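Local coordinates for protein bacteriorhodopsin (Nanosalina sp., PDB 6EYU) that pumps protons inward across the membrane, probably driven, as in other microbial rhodopsins, by light absorbed by its bound retinal, at residues Leu166-Ile170 with Val215-Asp220; Ala121-Ile127 with Ala188-Ser192. All coordinates share one frame; numbering follows the deposited sequence.

From the N terminus, after the short helix 2-7, the chain runs through helices 14-38, 42-63 and 72-93, then reaches the end of helix 101-124, where A121-I127 supplies the first half of interaction 2. Helix 128-145 follows, and helix 157-183 brings in L166-I170 for interaction 1. The loop beyond that helix carries A188-S192 back to A121-I127, closing interaction 2 over 60 residues. Only then does helix 198-230 deliver V215-D220, closing interaction 1 over 44. The two closures therefore cross rather than nest. Interaction 1 joins the last two long helices side by side; interaction 2 seats the loop between them on a helix end. Their centres lie about 30 Å apart.

Interaction 1: residues Leu166-Ile170 with Val215-Asp220; sequences LAGYI and VYGFLD. With MUN ([(2~{S})-2,3-bis(oxidanyl)propyl] (~{E})-undec-2-enoate), chain L.
L166, Y169 and I170 meet V215, Y216, L219 and D220 in the retinal-binding helical bundle, where L166-I170 of helix 157-183 runs antiparallel, at 170°, to V215-D220 of helix 198-230. The Y216 ring lies between the helices, with CD1 of I170 over one face, 3.6 Å from the ring centroid, in a CH-pi contact. CD2 of L166 reaches the same ring obliquely, 3.5 Å from CE1 of Y216, and is equally close to CD1 of L219. In this seven-helix fold of microbial rhodopsins a third helix, 72-93, packs against this pair: the Y216 hydroxyl bonds to the carbonyl of I84, while I170 and L166 touch L88. Replacing Y216 by an alanine would probably take the tyrosine hydroxyl from I84 O and leave CD1 of I170 and CD2 of L166 without the ring they pack on. CD1 of L166 lies 3.1 Å from OD1 of D220, whose carboxylate is held by H48 through OD2 and T91 through OD1. Y169 stretches across, its ring swung opposite the backbone N (chi1 -173°), to set OH 3.2 Å from CG1 of V215 and to bond F211 O, one turn before V215. Beyond L219, the MUN lipid lies along helix 198-230, its CAM 3.4 Å from CD2 of F218.

Interaction 2: residues Ala121-Ile127 with Ala188-Ser192; sequences AQAQGSI and ALPGS
P190 meets the end of helix 101-124 with a puckered ring, and the flat side-chain group beside it is the carboxamide of Q122, whose CG touches A188. The proline offers its rim to the chain where the helix ends: CG lies 3.5 Å from S126 O, CB 3.8 Å from G125 C, and CG again 4.2 Å from CB of A121. W181 of helix 157-183 also packs on this ring. The Q122 amide is held at both of its polar atoms, OE1 by the Y74 hydroxyl and NE2 by the carbonyl of D70, which should fix its rotation. Its chi1 (-171°) sets CG beside A188, 4.0 Å from the CB of A188, and the extended chain carries the amide on to D70 and Y74. At the other end of the contact, CD1 of I127 lies 3.7 Å from P190 O.

A Schellman motif shapes the surface that receives the proline. G125, with a phi of 59°, is its C-prime residue; S126 N bonds A121 O at 3.1 Å, and the G125 N to Q122 O bond is weak. Beside this helix end, Q124 NE2 bonds OG1 of T60 of a neighbouring subunit. By the usual rhodopsin topology this is probably the extracellular side.

A single water gives its protons to Q122 O and A188 O, at 2.9 Å from each. Since two carbonyl acceptors cannot bond one another directly, this water supplies the polar link, and the rest of the grip is van der Waals contact, most of it around P190.

Interaction 1: residues Leu166-Ile170 with Val215-Asp220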
ATOM      1  N   LEU A 166     -19.007  20.034  -1.003  1.00 56.85           N
ATOM      2  CA  LEU A 166     -17.833  19.306  -1.470  1.00 61.56           C
ATOM      3  C   LEU A 166     -18.236  17.960  -2.060  1.00 59.02           C
ATOM      4  O   LEU A 166     -17.779  17.581  -3.138  1.00 61.61           O
ATOM      5  CB  LEU A 166     -16.846  19.095  -0.321  1.00 69.76           C
ATOM      6  CG  LEU A 166     -16.006  20.316   0.060  1.00 71.90           C
ATOM      7  CD1 LEU A 166     -15.497  20.189   1.487  1.00 76.56           C
ATOM      8  CD2 LEU A 166     -14.850  20.495  -0.912  1.00 72.85           C
ATOM      9  N   ALA A 167     -19.078  17.229  -1.335  1.00 55.81           N
ATOM     10  CA  ALA A 167     -19.505  15.904  -1.765  1.00 55.38           C
ATOM     11  C   ALA A 167     -20.143  15.970  -3.149  1.00 57.12           C
ATOM     12  O   ALA A 167     -19.860  15.141  -4.013  1.00 62.07           O
ATOM     13  CB  ALA A 167     -20.482  15.314  -0.760  1.00 57.12           C
ATOM     14  N   GLY A 168     -20.943  17.007  -3.377  1.00 55.28           N
ATOM     15  CA  GLY A 168     -21.501  17.267  -4.699  1.00 56.29           C
ATOM     16  C   GLY A 168     -20.420  17.545  -5.727  1.00 56.72           C
ATOM     17  O   GLY A 168     -20.347  16.881  -6.760  1.00 57.05           O
ATOM     18  N   TYR A 169     -19.655  18.605  -5.491  1.00 59.91           N
ATOM     19  CA  TYR A 169     -18.499  18.926  -6.319  1.00 63.74           C
ATOM     20  C   TYR A 169     -17.768  17.663  -6.772  1.00 66.64           C
ATOM     21  O   TYR A 169     -17.579  17.443  -7.969  1.00 69.48           O
ATOM     22  CB  TYR A 169     -17.544  19.839  -5.547  1.00 66.76           C
ATOM     23  CG  TYR A 169     -16.397  20.376  -6.373  1.00 66.03           C
ATOM     24  CD1 TYR A 169     -16.537  21.555  -7.094  1.00 63.94           C
ATOM     25  CD2 TYR A 169     -15.122  19.845  -6.237  1.00 64.33           C
ATOM     26  CE1 TYR A 169     -15.456  22.140  -7.726  1.00 67.90           C
ATOM     27  CE2 TYR A 169     -14.040  20.404  -6.891  1.00 65.35           C
ATOM     28  CZ  TYR A 169     -14.215  21.547  -7.642  1.00 68.70           C
ATOM     29  OH  TYR A 169     -13.143  22.101  -8.303  1.00 65.30           O
ATOM     30  N   ILE A 170     -17.318  16.859  -5.813  1.00 70.70           N
ATOM     31  CA  ILE A 170     -16.381  15.777  -6.102  1.00 69.83           C
ATOM     32  C   ILE A 170     -17.098  14.585  -6.729  1.00 65.62           C
ATOM     33  O   ILE A 170     -16.582  13.959  -7.655  1.00 72.15           O
ATOM     34  CB  ILE A 170     -15.647  15.309  -4.830  1.00 78.05           C
ATOM     35  CG1 ILE A 170     -14.132  15.357  -5.044  1.00 87.34           C
ATOM     36  CG2 ILE A 170     -16.073  13.897  -4.458  1.00 83.56           C
ATOM     37  CD1 ILE A 170     -13.585  16.755  -5.228  1.00 89.07           C
ATOM     38  N   VAL A 215      -7.728  22.829  -7.198  1.00 64.81           N
ATOM     39  CA  VAL A 215      -8.863  23.649  -6.789  1.00 66.73           C
ATOM     40  C   VAL A 215      -9.507  23.089  -5.525  1.00 65.64           C
ATOM     41  O   VAL A 215      -9.909  23.839  -4.636  1.00 67.13           O
ATOM     42  CB  VAL A 215      -9.929  23.718  -7.898  1.00 72.48           C
ATOM     43  CG1 VAL A 215     -11.166  24.453  -7.403  1.00 74.89           C
ATOM     44  CG2 VAL A 215      -9.361  24.391  -9.138  1.00 70.32           C
ATOM     45  N   TYR A 216      -9.582  21.764  -5.444  1.00 58.30           N
ATOM     46  CA  TYR A 216     -10.380  21.100  -4.419  1.00 56.42           C
ATOM     47  C   TYR A 216      -9.751  21.290  -3.043  1.00 54.42           C
ATOM     48  O   TYR A 216     -10.452  21.501  -2.053  1.00 59.94           O
ATOM     49  CB  TYR A 216     -10.505  19.608  -4.733  1.00 59.67           C
ATOM     50  CG  TYR A 216     -10.940  18.764  -3.557  1.00 57.22           C
ATOM     51  CD1 TYR A 216     -12.236  18.851  -3.063  1.00 59.35           C
ATOM     52  CD2 TYR A 216     -10.131  17.740  -3.081  1.00 57.02           C
ATOM     53  CE1 TYR A 216     -12.680  18.005  -2.064  1.00 62.98           C
ATOM     54  CE2 TYR A 216     -10.566  16.887  -2.085  1.00 60.32           C
ATOM     55  CZ  TYR A 216     -11.839  17.027  -1.576  1.00 61.03           C
ATOM     56  OH  TYR A 216     -12.271  16.193  -0.571  1.00 65.77           O
ATOM     57  N   GLY A 217      -8.423  21.270  -2.998  1.00 53.97           N
ATOM     58  CA  GLY A 217      -7.696  21.442  -1.746  1.00 57.28           C
ATOM     59  C   GLY A 217      -8.000  22.773  -1.087  1.00 57.88           C
ATOM     60  O   GLY A 217      -8.233  22.839   0.120  1.00 63.62           O
ATOM     61  N   PHE A 218      -7.980  23.839  -1.880  1.00 57.65           N
ATOM     62  CA  PHE A 218      -8.376  25.158  -1.398  1.00 62.47           C
ATOM     63  C   PHE A 218      -9.844  25.155  -0.986  1.00 61.53           C
ATOM     64  O   PHE A 218     -10.178  25.447   0.163  1.00 60.67           O
ATOM     65  CB  PHE A 218      -8.144  26.210  -2.484  1.00 64.65           C
ATOM     66  CG  PHE A 218      -6.695  26.498  -2.748  1.00 65.68           C
ATOM     67  CD1 PHE A 218      -5.904  27.080  -1.771  1.00 69.05           C
ATOM     68  CD2 PHE A 218      -6.096  26.078  -3.924  1.00 65.20           C
ATOM     69  CE1 PHE A 218      -4.555  27.288  -1.983  1.00 67.46           C
ATOM     70  CE2 PHE A 218      -4.746  26.278  -4.141  1.00 65.65           C
ATOM     71  CZ  PHE A 218      -3.973  26.884  -3.169  1.00 67.45           C
ATOM     72  N   LEU A 219     -10.697  24.685  -1.890  1.00 60.00           N
ATOM     73  CA  LEU A 219     -12.138  24.677  -1.664  1.00 61.94           C
ATOM     74  C   LEU A 219     -12.467  24.013  -0.330  1.00 61.23           C
ATOM     75  O   LEU A 219     -13.282  24.518   0.441  1.00 63.39           O
ATOM     76  CB  LEU A 219     -12.838  23.931  -2.802  1.00 65.60           C
ATOM     77  CG  LEU A 219     -14.255  24.382  -3.165  1.00 65.74           C
ATOM     78  CD1 LEU A 219     -15.237  23.238  -2.972  1.00 74.25           C
ATOM     79  CD2 LEU A 219     -14.673  25.598  -2.352  1.00 67.66           C
ATOM     80  N   ASP A 220     -11.784  22.910  -0.042  1.00 58.30           N
ATOM     81  CA  ASP A 220     -12.091  22.101   1.132  1.00 60.48           C
ATOM     82  C   ASP A 220     -11.730  22.852   2.409  1.00 58.72           C
ATOM     83  O   ASP A 220     -12.509  22.887   3.362  1.00 58.37           O
ATOM     84  CB  ASP A 220     -11.327  20.776   1.076  1.00 63.00           C
ATOM     85  CG  ASP A 220     -11.507  19.945   2.330  1.00 65.54           C
ATOM     86  OD1 ASP A 220     -12.658  19.821   2.801  1.00 65.61           O
ATOM     87  OD2 ASP A 220     -10.515  19.345   2.794  1.00 62.46           O
TER
HETATM   88  CAR MUN L 309      -2.469  27.271  -8.424  1.00106.78           C
HETATM   89  CAQ MUN L 309      -3.667  27.988  -7.800  1.00116.15           C
HETATM   90  CAP MUN L 309      -4.950  27.233  -8.150  1.00111.13           C
HETATM   91  CAO MUN L 309      -6.141  28.190  -8.074  1.00106.11           C
HETATM   92  CAN MUN L 309      -7.281  27.523  -7.307  1.00 94.18           C
HETATM   93  CAM MUN L 309      -7.594  28.339  -6.051  1.00 96.51           C
HETATM   94  CAK MUN L 309      -9.061  28.772  -6.076  1.00 96.97           C
HETATM   95  CAH MUN L 309      -9.883  27.809  -5.218  1.00 90.84           C
HETATM   96  CAF MUN L 309     -11.111  28.531  -4.657  1.00 77.12           C
HETATM   97  CAC MUN L 309     -11.114  28.734  -3.140  1.00 86.16           C
HETATM   98  CAA MUN L 309     -12.385  29.370  -2.571  1.00100.83           C
HETATM   99  OAD MUN L 309     -13.092  30.098  -3.269  1.00124.32           O
HETATM  100  OAB MUN L 309     -12.548  29.221  -1.229  1.00115.85           O
HETATM  101  CAE MUN L 309     -13.287  30.330  -0.712  1.00116.41           C
HETATM  102  CAG MUN L 309     -14.729  29.900  -0.432  1.00111.62           C
HETATM  103  OAJ MUN L 309     -14.754  28.513  -0.087  1.00120.58           O
HETATM  104  CAI MUN L 309     -15.290  30.724   0.729  1.00104.00           C
HETATM  105  OAL MUN L 309     -14.338  30.758   1.794  1.00 94.60           O

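Interaction 2: residues Ala121-Ile127 with Ala188-Ser192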
ATOM      1  N   ALA A 121      -8.417  -3.237 -17.172  1.00 60.08           N
ATOM      2  CA  ALA A 121      -9.090  -3.092 -18.458  1.00 59.07           C
ATOM      3  C   ALA A 121      -8.077  -2.815 -19.563  1.00 58.33           C
ATOM      4  O   ALA A 121      -8.010  -3.547 -20.552  1.00 59.56           O
ATOM      5  CB  ALA A 121     -10.121  -1.976 -18.391  1.00 61.81           C
ATOM      6  N   GLN A 122      -7.248  -1.796 -19.364  1.00 59.78           N
ATOM      7  CA  GLN A 122      -6.225  -1.444 -20.342  1.00 64.23           C
ATOM      8  C   GLN A 122      -5.271  -2.612 -20.564  1.00 62.22           C
ATOM      9  O   GLN A 122      -4.921  -2.934 -21.699  1.00 62.59           O
ATOM     10  CB  GLN A 122      -5.441  -0.214 -19.884  1.00 66.06           C
ATOM     11  CG  GLN A 122      -4.502   0.344 -20.943  1.00 67.84           C
ATOM     12  CD  GLN A 122      -3.672   1.506 -20.436  1.00 69.65           C
ATOM     13  OE1 GLN A 122      -4.209   2.507 -19.961  1.00 73.34           O
ATOM     14  NE2 GLN A 122      -2.355   1.392 -20.564  1.00 68.48           N
ATOM     15  N   ALA A 123      -4.817  -3.215 -19.470  1.00 61.06           N
ATOM     16  CA  ALA A 123      -3.802  -4.260 -19.537  1.00 62.03           C
ATOM     17  C   ALA A 123      -4.367  -5.517 -20.191  1.00 62.76           C
ATOM     18  O   ALA A 123      -3.647  -6.255 -20.861  1.00 66.87           O
ATOM     19  CB  ALA A 123      -3.279  -4.576 -18.145  1.00 62.87           C
ATOM     20  N   GLN A 124      -5.674  -5.719 -20.047  1.00 62.47           N
ATOM     21  CA  GLN A 124      -6.323  -6.921 -20.559  1.00 66.10           C
ATOM     22  C   GLN A 124      -6.851  -6.697 -21.973  1.00 65.81           C
ATOM     23  O   GLN A 124      -7.228  -7.647 -22.659  1.00 64.13           O
ATOM     24  CB  GLN A 124      -7.473  -7.338 -19.640  1.00 69.50           C
ATOM     25  CG  GLN A 124      -7.023  -7.956 -18.325  1.00 74.32           C
ATOM     26  CD  GLN A 124      -8.186  -8.439 -17.481  1.00 72.72           C
ATOM     27  OE1 GLN A 124      -9.278  -8.686 -17.992  1.00 76.72           O
ATOM     28  NE2 GLN A 124      -7.959  -8.569 -16.180  1.00 72.68           N
ATOM     29  N   GLY A 125      -6.981  -5.432 -22.360  1.00 62.71           N
ATOM     30  CA  GLY A 125      -7.738  -5.071 -23.553  1.00 61.42           C
ATOM     31  C   GLY A 125      -9.182  -5.523 -23.467  1.00 60.56           C
ATOM     32  O   GLY A 125      -9.795  -5.873 -24.477  1.00 60.85           O
ATOM     33  N   SER A 126      -9.730  -5.504 -22.258  1.00 59.62           N
ATOM     34  CA  SER A 126     -11.086  -5.986 -22.019  1.00 64.70           C
ATOM     35  C   SER A 126     -11.877  -4.968 -21.205  1.00 66.05           C
ATOM     36  O   SER A 126     -11.347  -4.358 -20.276  1.00 62.56           O
ATOM     37  CB  SER A 126     -11.048  -7.325 -21.277  1.00 66.30           C
ATOM     38  OG  SER A 126     -12.357  -7.819 -21.052  1.00 73.80           O
ATOM     39  N   ILE A 127     -13.158  -4.822 -21.528  1.00 67.31           N
ATOM     40  CA  ILE A 127     -13.983  -3.785 -20.919  1.00 63.44           C
ATOM     41  C   ILE A 127     -14.642  -4.290 -19.639  1.00 64.78           C
ATOM     42  O   ILE A 127     -15.316  -3.533 -18.941  1.00 67.07           O
ATOM     43  CB  ILE A 127     -15.083  -3.302 -21.882  1.00 62.32           C
ATOM     44  CG1 ILE A 127     -15.618  -1.939 -21.433  1.00 62.89           C
ATOM     45  CG2 ILE A 127     -16.217  -4.314 -21.943  1.00 60.67           C
ATOM     46  CD1 ILE A 127     -14.623  -0.811 -21.590  1.00 64.11           C
ATOM     47  N   ALA A 188      -5.219   1.597 -26.702  1.00 72.93           N
ATOM     48  CA  ALA A 188      -4.864   0.702 -25.608  1.00 71.30           C
ATOM     49  C   ALA A 188      -6.075   0.408 -24.728  1.00 77.44           C
ATOM     50  O   ALA A 188      -6.213  -0.697 -24.202  1.00 81.00           O
ATOM     51  CB  ALA A 188      -3.743   1.305 -24.777  1.00 73.05           C
ATOM     52  N   LEU A 189      -6.899   1.424 -24.493  1.00 81.38           N
ATOM     53  CA  LEU A 189      -8.034   1.282 -23.585  1.00 83.19           C
ATOM     54  C   LEU A 189      -9.331   1.019 -24.345  1.00 77.90           C
ATOM     55  O   LEU A 189      -9.599   1.648 -25.368  1.00 77.22           O
ATOM     56  CB  LEU A 189      -8.180   2.520 -22.693  1.00 80.58           C
ATOM     57  CG  LEU A 189      -8.125   3.895 -23.362  1.00 75.23           C
ATOM     58  CD1 LEU A 189      -9.528   4.409 -23.647  1.00 93.44           C
ATOM     59  CD2 LEU A 189      -7.369   4.878 -22.480  1.00 74.55           C
ATOM     60  N   PRO A 190     -10.113   0.038 -23.868  1.00 78.24           N
ATOM     61  CA  PRO A 190     -10.918  -0.820 -24.736  1.00 82.84           C
ATOM     62  C   PRO A 190     -12.371  -0.365 -24.846  1.00 87.23           C
ATOM     63  O   PRO A 190     -13.269  -1.195 -24.989  1.00 91.30           O
ATOM     64  CB  PRO A 190     -10.849  -2.177 -24.037  1.00 86.14           C
ATOM     65  CG  PRO A 190     -10.686  -1.841 -22.597  1.00 82.93           C
ATOM     66  CD  PRO A 190      -9.845  -0.596 -22.565  1.00 80.36           C
ATOM     67  N   GLY A 191     -12.596   0.943 -24.792  1.00 89.93           N
ATOM     68  CA  GLY A 191     -13.887   1.511 -25.158  1.00 94.20           C
ATOM     69  C   GLY A 191     -14.311   1.100 -26.556  1.00 92.77           C
ATOM     70  O   GLY A 191     -13.471   0.894 -27.432  1.00 88.68           O
ATOM     71  N   SER A 192     -15.617   0.962 -26.757  1.00 91.85           N
ATOM     72  CA  SER A 192     -16.168   0.781 -28.096  1.00 97.36           C
ATOM     73  C   SER A 192     -16.058   2.071 -28.903  1.00101.21           C
ATOM     74  O   SER A 192     -16.172   2.058 -30.129  1.00112.54           O
ATOM     75  CB  SER A 192     -17.632   0.342 -28.014  1.00100.34           C
ATOM     76  OG  SER A 192     -18.428   1.334 -27.391  1.00101.49           O
TER
HETATM   77  O   HOH W   1      -5.233  -3.413 -24.556  1.00 85.00           O